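Local coordinates for protein sialyltransferase 0160 (Photobacterium damselae, PDB 4R84) that probably transfers sialic acid from its CMP-activated donor to galactoside acceptors, working as a glycosyltransferase of the GT-B structural group, at residues 121-126 with 152-157; 176-181 with 208-213; 200-205 with 229-234. All coordinates share one frame; numbering follows the deposited sequence.

All three contacts lie in or beside the Rossmann-like sheet nearer the N-terminus. Contacts 1 and 3 are parallel strand pairs, and strands 106-125 and 197-204 are themselves neighbours, so the two contacts form one continuous run of four strands. Contact 3 is almost wholly buried, and tyrosines, water and aliphatic groups share its faces; contact 1 is buried along its strands but opens at its carboxy end, where an arginine reaches the donor analogue. Contact 2 lies farther out and is a small polar joint of asparagine and threonine side chains. It packs against I124 of contact 1, while L212 and V208 pack on residues of contact 3, and Y123 of contact 1 stacks on Y202 of contact 3.

Contact 1. Residues 121-126 with 152-157; sequences EVYIDH and VSWKRV. With CSF (cytidine-5'-monophosphate-3-fluoro-N-acetyl-neuraminic acid), chain E.
Y123 and V152 meet on the tightly packed face of two neighbouring parallel strands, where Y123 CD1 lies 3.9 Å from V152 CG2. W154 completes this layer. Its CG stands beside the backbone N (chi1 -72°), which folds the indole back over its own strand, and V152 CG1 sits over the ring centre. Across the strands, W154 NE1 lies 3.8 Å from Y123 CB, while W154 CD1 lies 3.9 Å from D125 CB. A broad indole suits this place because it covers two neighbours at once, and its N-H is bonded to Q134 OE1 of helix 129-144. The Y123 hydroxyl is likewise provided for: Y123 OH donates to E121 OE1 at 2.6 Å, and that carboxylate also bridges to R150. Below the side chains the backbones are laced by S153 N to Y123 O (2.8 Å), D125 N to S153 O (3.0 Å) and K155 N to D125 O (3.0 Å). On the other face the small S153 lies beside I124 and leaves its hydroxyl to Y172 O.

Beyond D125 the packing thins. K155 CB rests against the H126 backbone, near its CA and O, and the lysine runs out to solvent. R156 grazes H126 O with its CG, and its end then leads away from the strands: bent at chi3 (58°), it brings NH1 to O2' of the bound CSF at 3.0 Å, with the ribose oxygen at the guanidinium edge. Strand, helix 129-144 and strand thus make a beta-alpha-beta unit of a Rossmann fold, with the nucleotide-sugar pocket beyond its carboxy-terminal end.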
loop_
_atom_site.group_PDB
_atom_site.type_symbol
_atom_site.label_atom_id
_atom_site.label_comp_id
_atom_site.label_asym_id
_atom_site.label_seq_id
_atom_site.Cartn_x
_atom_site.Cartn_y
_atom_site.Cartn_z
ATOM N N GLU A 121 1.754 13.528 -4.204
ATOM C CA GLU A 121 1.647 12.257 -3.494
ATOM C C GLU A 121 3.045 11.798 -3.099
ATOM O O GLU A 121 3.929 11.718 -3.949
ATOM C CB GLU A 121 0.964 11.197 -4.363
ATOM C CG GLU A 121 -0.408 11.602 -4.903
ATOM C CD GLU A 121 -0.924 10.625 -5.939
ATOM O OE1 GLU A 121 -0.413 9.472 -5.999
ATOM O OE2 GLU A 121 -1.843 11.008 -6.697
ATOM N N VAL A 122 3.236 11.481 -1.814
ATOM C CA VAL A 122 4.579 11.130 -1.319
ATOM C C VAL A 122 4.536 9.729 -0.744
ATOM O O VAL A 122 3.725 9.460 0.130
ATOM C CB VAL A 122 5.054 12.134 -0.258
ATOM C CG1 VAL A 122 6.459 11.776 0.285
ATOM C CG2 VAL A 122 5.082 13.544 -0.871
ATOM N N TYR A 123 5.407 8.853 -1.257
ATOM C CA TYR A 123 5.412 7.431 -0.910
ATOM C C TYR A 123 6.739 7.051 -0.283
ATOM O O TYR A 123 7.778 7.307 -0.865
ATOM C CB TYR A 123 5.166 6.584 -2.169
ATOM C CG TYR A 123 3.818 6.817 -2.792
ATOM C CD1 TYR A 123 3.603 7.887 -3.680
ATOM C CD2 TYR A 123 2.765 5.995 -2.493
ATOM C CE1 TYR A 123 2.345 8.097 -4.248
ATOM C CE2 TYR A 123 1.519 6.183 -3.044
ATOM C CZ TYR A 123 1.313 7.255 -3.912
ATOM O OH TYR A 123 0.066 7.431 -4.457
ATOM N N ILE A 124 6.701 6.449 0.911
ATOM C CA ILE A 124 7.929 6.082 1.611
ATOM C C ILE A 124 7.773 4.719 2.258
ATOM O O ILE A 124 6.856 4.531 3.056
ATOM C CB ILE A 124 8.294 7.093 2.702
ATOM C CG1 ILE A 124 8.298 8.516 2.145
ATOM C CG2 ILE A 124 9.676 6.752 3.311
ATOM C CD1 ILE A 124 8.148 9.566 3.215
ATOM N N ASP A 125 8.644 3.775 1.918
ATOM C CA ASP A 125 8.584 2.450 2.552
ATOM C C ASP A 125 9.877 1.694 2.359
ATOM O O ASP A 125 10.525 1.811 1.325
ATOM C CB ASP A 125 7.439 1.616 1.994
ATOM C CG ASP A 125 7.333 0.251 2.666
ATOM O OD1 ASP A 125 7.473 0.183 3.904
ATOM O OD2 ASP A 125 7.099 -0.741 1.954
ATOM N N HIS A 126 10.224 0.884 3.354
ATOM C CA HIS A 126 11.429 0.087 3.277
ATOM C C HIS A 126 11.095 -1.408 3.261
ATOM O O HIS A 126 11.987 -2.238 3.188
ATOM C CB HIS A 126 12.346 0.393 4.463
ATOM C CG HIS A 126 11.817 -0.102 5.775
ATOM N ND1 HIS A 126 10.746 0.484 6.418
ATOM C CD2 HIS A 126 12.208 -1.137 6.559
ATOM C CE1 HIS A 126 10.506 -0.163 7.544
ATOM N NE2 HIS A 126 11.374 -1.154 7.650
ATOM N N VAL A 152 8.602 9.069 -4.850
ATOM C CA VAL A 152 8.593 7.684 -4.354
ATOM C C VAL A 152 9.959 7.244 -3.835
ATOM O O VAL A 152 10.958 7.285 -4.559
ATOM C CB VAL A 152 8.135 6.693 -5.446
ATOM C CG1 VAL A 152 8.178 5.247 -4.898
ATOM C CG2 VAL A 152 6.698 6.998 -5.941
ATOM N N SER A 153 9.977 6.789 -2.582
ATOM C CA SER A 153 11.178 6.225 -1.964
ATOM C C SER A 153 10.869 4.864 -1.403
ATOM O O SER A 153 10.377 4.761 -0.280
ATOM C CB SER A 153 11.690 7.135 -0.846
ATOM O OG SER A 153 12.229 8.322 -1.405
ATOM N N TRP A 154 11.160 3.834 -2.196
ATOM C CA TRP A 154 10.896 2.446 -1.843
ATOM C C TRP A 154 12.196 1.666 -1.842
ATOM O O TRP A 154 12.971 1.754 -2.786
ATOM C CB TRP A 154 9.954 1.792 -2.840
ATOM C CG TRP A 154 8.535 2.220 -2.799
ATOM C CD1 TRP A 154 7.857 2.763 -1.750
ATOM C CD2 TRP A 154 7.613 2.126 -3.883
ATOM N NE1 TRP A 154 6.547 3.019 -2.132
ATOM C CE2 TRP A 154 6.380 2.636 -3.435
ATOM C CE3 TRP A 154 7.719 1.683 -5.211
ATOM C CZ2 TRP A 154 5.249 2.695 -4.256
ATOM C CZ3 TRP A 154 6.593 1.738 -6.027
ATOM C CH2 TRP A 154 5.375 2.244 -5.546
ATOM N N LYS A 155 12.423 0.866 -0.813
ATOM C CA LYS A 155 13.680 0.131 -0.745
ATOM C C LYS A 155 13.646 -1.162 -1.553
ATOM O O LYS A 155 14.664 -1.564 -2.119
ATOM C CB LYS A 155 14.024 -0.167 0.720
ATOM C CG LYS A 155 15.473 -0.612 0.923
ATOM C CD LYS A 155 15.903 -0.407 2.373
ATOM C CE LYS A 155 17.272 -1.026 2.645
ATOM N NZ LYS A 155 17.206 -2.531 2.555
ATOM N N ARG A 156 12.481 -1.805 -1.620
ATOM C CA ARG A 156 12.400 -3.154 -2.192
ATOM C C ARG A 156 11.763 -3.171 -3.583
ATOM O O ARG A 156 12.141 -3.964 -4.439
ATOM C CB ARG A 156 11.644 -4.092 -1.253
ATOM C CG ARG A 156 12.340 -4.365 0.091
ATOM C CD ARG A 156 11.926 -5.728 0.649
ATOM N NE ARG A 156 12.260 -6.783 -0.303
ATOM C CZ ARG A 156 11.775 -8.020 -0.254
ATOM N NH1 ARG A 156 10.916 -8.355 0.701
ATOM N NH2 ARG A 156 12.140 -8.912 -1.171
ATOM N N VAL A 157 10.766 -2.328 -3.796
ATOM C CA VAL A 157 10.147 -2.227 -5.112
ATOM C C VAL A 157 10.862 -1.206 -5.993
ATOM O O VAL A 157 10.989 -0.022 -5.638
ATOM C CB VAL A 157 8.667 -1.866 -4.996
ATOM C CG1 VAL A 157 8.057 -1.673 -6.388
ATOM C CG2 VAL A 157 7.934 -2.946 -4.233
HETATM C C5A CSF E . 13.297 -11.393 11.143
HETATM C C4A CSF E . 13.106 -10.138 10.302
HETATM C C2A CSF E . 13.582 -11.524 8.238
HETATM O O6A CSF E . 13.693 -12.651 9.125
HETATM C C6A CSF E . 12.891 -12.595 10.299
HETATM C C3A CSF E . 13.907 -10.225 8.998
HETATM O O4A CSF E . 13.523 -9.001 11.069
HETATM N N5A CSF E . 12.461 -11.320 12.320
HETATM C C7A CSF E . 13.136 -13.873 11.076
HETATM C C8A CSF E . 12.721 -15.077 10.250
HETATM C C9A CSF E . 12.767 -16.342 11.098
HETATM O O9A CSF E . 12.330 -17.426 10.278
HETATM O O8A CSF E . 11.376 -14.871 9.817
HETATM O O7A CSF E . 14.529 -13.987 11.372
HETATM C C1A CSF E . 14.565 -11.704 7.099
HETATM O OBA CSF E . 14.550 -10.883 6.161
HETATM O OAA CSF E . 15.379 -12.658 7.127
HETATM O O1A CSF E . 12.276 -11.366 7.680
HETATM O O2A CSF E . 9.923 -12.165 7.523
HETATM N N1 CSF E . 10.554 -13.546 1.789
HETATM C C2 CSF E . 10.166 -14.195 0.606
HETATM N N3 CSF E . 10.285 -15.539 0.506
HETATM C C4 CSF E . 10.769 -16.242 1.552
HETATM C C5 CSF E . 11.169 -15.606 2.727
HETATM C C6 CSF E . 11.058 -14.223 2.824
HETATM C "C3'" CSF E . 9.132 -11.285 3.598
HETATM C "C2'" CSF E . 9.046 -11.609 2.130
HETATM C "C1'" CSF E . 10.450 -12.079 1.827
HETATM O "O4'" CSF E . 11.305 -11.550 2.844
HETATM C "C4'" CSF E . 10.529 -10.717 3.705
HETATM P PA CSF E . 11.310 -12.491 7.029
HETATM O "O5'" CSF E . 11.234 -12.138 5.483
HETATM C "C5'" CSF E . 11.095 -10.776 5.107
HETATM O "O3'" CSF E . 8.106 -10.385 3.998
HETATM O "O2'" CSF E . 8.835 -10.413 1.368
HETATM N N4 CSF E . 10.888 -17.589 1.454
HETATM O O2 CSF E . 9.713 -13.511 -0.350
HETATM O O3A CSF E . 11.866 -13.885 7.145
HETATM C C10 CSF E . 12.925 -11.506 13.559
HETATM O O10 CSF E . 14.113 -11.662 13.802
HETATM C C11 CSF E . 11.881 -11.531 14.641
HETATM F F3A CSF E . 15.256 -10.208 9.266
#

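Contact 2. Residues 176-181 with 208-213; sequences GNNTSP and VFNNLP
N211 and N178 each carry CG beside the backbone N (chi1 -71° and -57°); the two side chains cross at about a right angle, their amide planes 56° apart, and the same kind of turn in T179 points OG1 at the N211 backbone. The centre of the contact is N211 OD1. It accepts N178 ND2 at 3.0 Å and T179 N at 3.2 Å, the two donors arriving from opposite faces of the N211 amide, both well above its plane. Held from two sides, the amide has little freedom to rotate. T179 OG1 then donates to N211 O at 2.7 Å, lying in the carbonyl plane on a lone pair. Asparagine fits because one side chain offers both an acceptor and a donor: while OD1 takes these bonds, N211 ND2 gives one to T203 OG1 and another, at 2.9 Å, to a water that in turn donates to N177 O at 2.8 Å. Threonine adds a hydroxyl without reaching far from its backbone. Toward the outside, N178 ND2 lies 3.3 Å from N210 CB.

I124 of the central sheet packs under both T179 and N211. S180, the next residue, is the N-cap of helix 181-192, its OG bonded to M183 N. The contact therefore joins two connections of the Rossmann domain, the lead-in to that helix and the short helix following strand 197-204, by a small network of side-chain and backbone hydrogen bonds centred on N211, beside the sheet.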
loop_
_atom_site.group_PDB
_atom_site.type_symbol
_atom_site.label_atom_id
_atom_site.label_comp_id
_atom_site.label_asym_id
_atom_site.label_seq_id
_atom_site.Cartn_x
_atom_site.Cartn_y
_atom_site.Cartn_z
ATOM N N GLY A 176 19.078 5.152 4.746
ATOM C CA GLY A 176 18.892 3.876 5.404
ATOM C C GLY A 176 17.522 3.314 5.076
ATOM O O GLY A 176 17.262 2.915 3.942
ATOM N N ASN A 177 16.658 3.290 6.085
ATOM C CA ASN A 177 15.289 2.807 5.943
ATOM C C ASN A 177 14.268 3.929 5.864
ATOM O O ASN A 177 13.072 3.688 5.679
ATOM C CB ASN A 177 14.930 1.906 7.118
ATOM C CG ASN A 177 15.734 0.648 7.141
ATOM O OD1 ASN A 177 16.311 0.255 8.173
ATOM N ND2 ASN A 177 15.776 -0.011 6.010
ATOM N N ASN A 178 14.728 5.157 6.010
ATOM C CA ASN A 178 13.769 6.240 6.204
ATOM C C ASN A 178 13.923 7.418 5.277
ATOM O O ASN A 178 14.848 7.496 4.484
ATOM C CB ASN A 178 13.854 6.717 7.646
ATOM C CG ASN A 178 13.603 5.591 8.626
ATOM O OD1 ASN A 178 14.515 5.165 9.331
ATOM N ND2 ASN A 178 12.366 5.093 8.666
ATOM N N THR A 179 12.977 8.338 5.405
ATOM C CA THR A 179 12.940 9.547 4.587
ATOM C C THR A 179 14.303 10.215 4.495
ATOM O O THR A 179 14.968 10.421 5.516
ATOM C CB THR A 179 11.956 10.528 5.178
ATOM O OG1 THR A 179 10.682 9.895 5.261
ATOM C CG2 THR A 179 11.851 11.784 4.299
ATOM N N SER A 180 14.718 10.524 3.273
ATOM C CA SER A 180 16.018 11.145 3.040
ATOM C C SER A 180 15.957 12.666 3.050
ATOM O O SER A 180 14.914 13.273 2.772
ATOM C CB SER A 180 16.599 10.674 1.707
ATOM O OG SER A 180 15.802 11.109 0.615
ATOM N N PRO A 181 17.092 13.299 3.348
ATOM C CA PRO A 181 17.161 14.756 3.184
ATOM C C PRO A 181 16.921 15.183 1.736
ATOM O O PRO A 181 16.367 16.263 1.497
ATOM C CB PRO A 181 18.590 15.090 3.619
ATOM C CG PRO A 181 18.995 13.956 4.511
ATOM C CD PRO A 181 18.319 12.741 3.949
ATOM N N VAL A 208 5.962 5.211 10.755
ATOM C CA VAL A 208 5.406 6.500 10.374
ATOM C C VAL A 208 6.125 7.668 11.061
ATOM O O VAL A 208 6.367 8.708 10.432
ATOM C CB VAL A 208 3.879 6.568 10.664
ATOM C CG1 VAL A 208 3.586 6.273 12.129
ATOM C CG2 VAL A 208 3.316 7.930 10.268
ATOM N N PHE A 209 6.507 7.498 12.328
ATOM C CA PHE A 209 7.130 8.603 13.047
ATOM C C PHE A 209 8.562 8.867 12.587
ATOM O O PHE A 209 9.090 9.966 12.767
ATOM C CB PHE A 209 7.124 8.356 14.563
ATOM C CG PHE A 209 7.534 9.563 15.346
ATOM C CD1 PHE A 209 6.680 10.645 15.458
ATOM C CD2 PHE A 209 8.783 9.631 15.946
ATOM C CE1 PHE A 209 7.055 11.773 16.155
ATOM C CE2 PHE A 209 9.164 10.757 16.651
ATOM C CZ PHE A 209 8.296 11.831 16.750
ATOM N N ASN A 210 9.202 7.863 12.003
ATOM C CA ASN A 210 10.534 8.087 11.448
ATOM C C ASN A 210 10.465 8.738 10.067
ATOM O O ASN A 210 11.441 9.333 9.615
ATOM C CB ASN A 210 11.314 6.777 11.364
ATOM C CG ASN A 210 11.829 6.320 12.710
ATOM O OD1 ASN A 210 11.996 7.124 13.633
ATOM N ND2 ASN A 210 12.101 5.029 12.828
ATOM N N ASN A 211 9.321 8.615 9.396
ATOM C CA ASN A 211 9.234 9.068 8.005
ATOM C C ASN A 211 8.529 10.396 7.760
ATOM O O ASN A 211 8.942 11.149 6.876
ATOM C CB ASN A 211 8.540 8.003 7.144
ATOM C CG ASN A 211 9.407 6.770 6.918
ATOM O OD1 ASN A 211 10.641 6.831 6.985
ATOM N ND2 ASN A 211 8.755 5.639 6.649
ATOM N N LEU A 212 7.463 10.692 8.503
ATOM C CA LEU A 212 6.668 11.887 8.180
ATOM C C LEU A 212 7.108 13.181 8.886
ATOM O O LEU A 212 7.113 14.243 8.253
ATOM C CB LEU A 212 5.182 11.634 8.468
ATOM C CG LEU A 212 4.565 10.462 7.683
ATOM C CD1 LEU A 212 3.041 10.458 7.805
ATOM C CD2 LEU A 212 4.961 10.507 6.209
ATOM N N PRO A 213 7.473 13.118 10.183
ATOM C CA PRO A 213 7.870 14.397 10.796
ATOM C C PRO A 213 8.986 15.181 10.076
ATOM O O PRO A 213 8.922 16.408 10.123
ATOM C CB PRO A 213 8.315 13.985 12.203
ATOM C CG PRO A 213 7.501 12.773 12.498
ATOM C CD PRO A 213 7.421 12.033 11.183
HETATM O O HOH W 1 10.277 3.346 5.707
#

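Contact 3. Residues 200-205 with 229-234; sequences EFYTNT and HISLYD
Strands 200-204 and 229-233 run parallel, their axes 4.7 Å apart and 12° from alignment, and the ladder of backbone bonds from F201 N to Y233 O makes them neighbours in the Rossmann sheet. Its last rung is T205 N to Y233 O at 2.8 Å, with the donor above the carbonyl plane as the chain turns out of the strand.

On one face T203 and L232 lie side by side, and T203 CG2 is 3.5 Å from L232 CD2. The threonine holds OG1 opposite its own N (chi1 -167°), leaving the methyl to the leucine while the hydroxyl bonds I124 O of the adjoining strand; a branched residue with one polar and one apolar arm suits this place. F201 and I230 continue this apolar layer.

The opposite face is aromatic and polar. Y202 CD2 rests 3.7 Å from S231 CB, and Y233 sends its hydroxyl to the edge of the Y202 ring. Small S231 makes room for the tyrosine. Y202 OH donates to E200 OE1 at 2.6 Å, approaching from above the carboxylate plane. A water above the Y202 ring, offset toward its rim, donates to F201 O at 2.8 Å and is also bonded to H229 ND1 and S231 OG, tying the two strands together. N204 directs its amide to D125 and D235.

D234 has OD2 bonded by Y240 OH and L295 N. D234 OD1 accepts a hydrogen bond from a water at 3.3 Å, and the same water lies 2.6 Å from T205 OG1.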
loop_
_atom_site.group_PDB
_atom_site.type_symbol
_atom_site.label_atom_id
_atom_site.label_comp_id
_atom_site.label_asym_id
_atom_site.label_seq_id
_atom_site.Cartn_x
_atom_site.Cartn_y
_atom_site.Cartn_z
ATOM N N GLU A 200 -0.382 14.357 0.011
ATOM C CA GLU A 200 -0.889 13.072 0.496
ATOM C C GLU A 200 0.292 12.185 0.846
ATOM O O GLU A 200 1.186 12.016 0.016
ATOM C CB GLU A 200 -1.744 12.385 -0.556
ATOM C CG GLU A 200 -3.087 13.048 -0.823
ATOM C CD GLU A 200 -3.803 12.453 -2.021
ATOM O OE1 GLU A 200 -3.284 11.505 -2.651
ATOM O OE2 GLU A 200 -4.892 12.954 -2.357
ATOM N N PHE A 201 0.289 11.599 2.050
ATOM C CA PHE A 201 1.370 10.715 2.480
ATOM C C PHE A 201 0.933 9.261 2.439
ATOM O O PHE A 201 -0.219 8.959 2.734
ATOM C CB PHE A 201 1.818 11.037 3.903
ATOM C CG PHE A 201 2.594 12.310 4.029
ATOM C CD1 PHE A 201 3.774 12.501 3.311
ATOM C CD2 PHE A 201 2.193 13.281 4.933
ATOM C CE1 PHE A 201 4.506 13.677 3.460
ATOM C CE2 PHE A 201 2.929 14.454 5.089
ATOM C CZ PHE A 201 4.090 14.642 4.352
ATOM N N TYR A 202 1.858 8.382 2.063
ATOM C CA TYR A 202 1.633 6.936 2.068
ATOM C C TYR A 202 2.863 6.280 2.634
ATOM O O TYR A 202 3.941 6.401 2.048
ATOM C CB TYR A 202 1.385 6.406 0.654
ATOM C CG TYR A 202 0.246 7.080 -0.072
ATOM C CD1 TYR A 202 0.416 8.330 -0.671
ATOM C CD2 TYR A 202 -0.990 6.457 -0.180
ATOM C CE1 TYR A 202 -0.631 8.952 -1.345
ATOM C CE2 TYR A 202 -2.046 7.070 -0.862
ATOM C CZ TYR A 202 -1.853 8.319 -1.430
ATOM O OH TYR A 202 -2.887 8.942 -2.110
ATOM N N THR A 203 2.737 5.592 3.761
ATOM C CA THR A 203 3.937 4.991 4.321
ATOM C C THR A 203 3.585 3.814 5.216
ATOM O O THR A 203 2.440 3.363 5.256
ATOM C CB THR A 203 4.793 6.039 5.076
ATOM O OG1 THR A 203 6.089 5.491 5.356
ATOM C CG2 THR A 203 4.134 6.500 6.375
ATOM N N ASN A 204 4.623 3.307 5.871
ATOM C CA ASN A 204 4.617 2.122 6.715
ATOM C C ASN A 204 4.145 2.473 8.123
ATOM O O ASN A 204 4.643 3.418 8.723
ATOM C CB ASN A 204 6.054 1.564 6.694
ATOM C CG ASN A 204 6.231 0.288 7.461
ATOM O OD1 ASN A 204 5.848 0.184 8.616
ATOM N ND2 ASN A 204 6.885 -0.684 6.830
ATOM N N THR A 205 3.149 1.751 8.637
ATOM C CA THR A 205 2.572 2.120 9.933
ATOM C C THR A 205 3.612 2.098 11.064
ATOM O O THR A 205 3.681 3.033 11.860
ATOM C CB THR A 205 1.411 1.190 10.314
ATOM O OG1 THR A 205 0.409 1.261 9.300
ATOM C CG2 THR A 205 0.811 1.606 11.648
ATOM N N HIS A 229 -4.051 14.133 3.422
ATOM C CA HIS A 229 -4.362 12.738 3.737
ATOM C C HIS A 229 -3.115 11.937 4.102
ATOM O O HIS A 229 -2.045 12.161 3.547
ATOM C CB HIS A 229 -5.041 12.059 2.558
ATOM C CG HIS A 229 -5.827 10.849 2.946
ATOM N ND1 HIS A 229 -5.292 9.577 2.932
ATOM C CD2 HIS A 229 -7.097 10.719 3.396
ATOM C CE1 HIS A 229 -6.206 8.715 3.338
ATOM N NE2 HIS A 229 -7.308 9.381 3.628
ATOM N N ILE A 230 -3.274 10.976 5.019
ATOM C CA ILE A 230 -2.186 10.078 5.390
ATOM C C ILE A 230 -2.731 8.660 5.292
ATOM O O ILE A 230 -3.798 8.387 5.823
ATOM C CB ILE A 230 -1.682 10.350 6.822
ATOM C CG1 ILE A 230 -1.220 11.793 6.960
ATOM C CG2 ILE A 230 -0.545 9.382 7.202
ATOM C CD1 ILE A 230 -0.773 12.161 8.381
ATOM N N SER A 231 -2.043 7.788 4.557
ATOM C CA SER A 231 -2.439 6.370 4.484
ATOM C C SER A 231 -1.295 5.556 5.049
ATOM O O SER A 231 -0.181 5.617 4.523
ATOM C CB SER A 231 -2.750 5.924 3.051
ATOM O OG SER A 231 -3.893 6.588 2.510
ATOM N N LEU A 232 -1.577 4.780 6.097
ATOM C CA LEU A 232 -0.557 3.982 6.764
ATOM C C LEU A 232 -0.853 2.508 6.548
ATOM O O LEU A 232 -2.003 2.087 6.649
ATOM C CB LEU A 232 -0.512 4.315 8.262
ATOM C CG LEU A 232 -0.287 5.797 8.573
ATOM C CD1 LEU A 232 -0.287 6.029 10.073
ATOM C CD2 LEU A 232 1.022 6.317 7.968
ATOM N N TYR A 233 0.178 1.741 6.201
ATOM C CA TYR A 233 0.019 0.319 5.903
ATOM C C TYR A 233 0.883 -0.530 6.817
ATOM O O TYR A 233 2.076 -0.270 6.970
ATOM C CB TYR A 233 0.400 0.017 4.447
ATOM C CG TYR A 233 -0.385 0.819 3.420
ATOM C CD1 TYR A 233 -0.041 2.142 3.139
ATOM C CD2 TYR A 233 -1.451 0.256 2.731
ATOM C CE1 TYR A 233 -0.744 2.885 2.193
ATOM C CE2 TYR A 233 -2.175 1.003 1.779
ATOM C CZ TYR A 233 -1.814 2.307 1.530
ATOM O OH TYR A 233 -2.512 3.045 0.603
ATOM N N ASP A 234 0.300 -1.563 7.414
ATOM C CA ASP A 234 1.115 -2.567 8.104
ATOM C C ASP A 234 2.138 -3.156 7.164
ATOM O O ASP A 234 1.827 -3.387 6.003
ATOM C CB ASP A 234 0.257 -3.724 8.618
ATOM C CG ASP A 234 -0.607 -3.347 9.783
ATOM O OD1 ASP A 234 -0.267 -2.396 10.513
ATOM O OD2 ASP A 234 -1.638 -4.032 9.968
HETATM O O HOH W 2 -2.797 9.356 1.647
HETATM O O HOH W 3 -1.995 0.293 9.815
#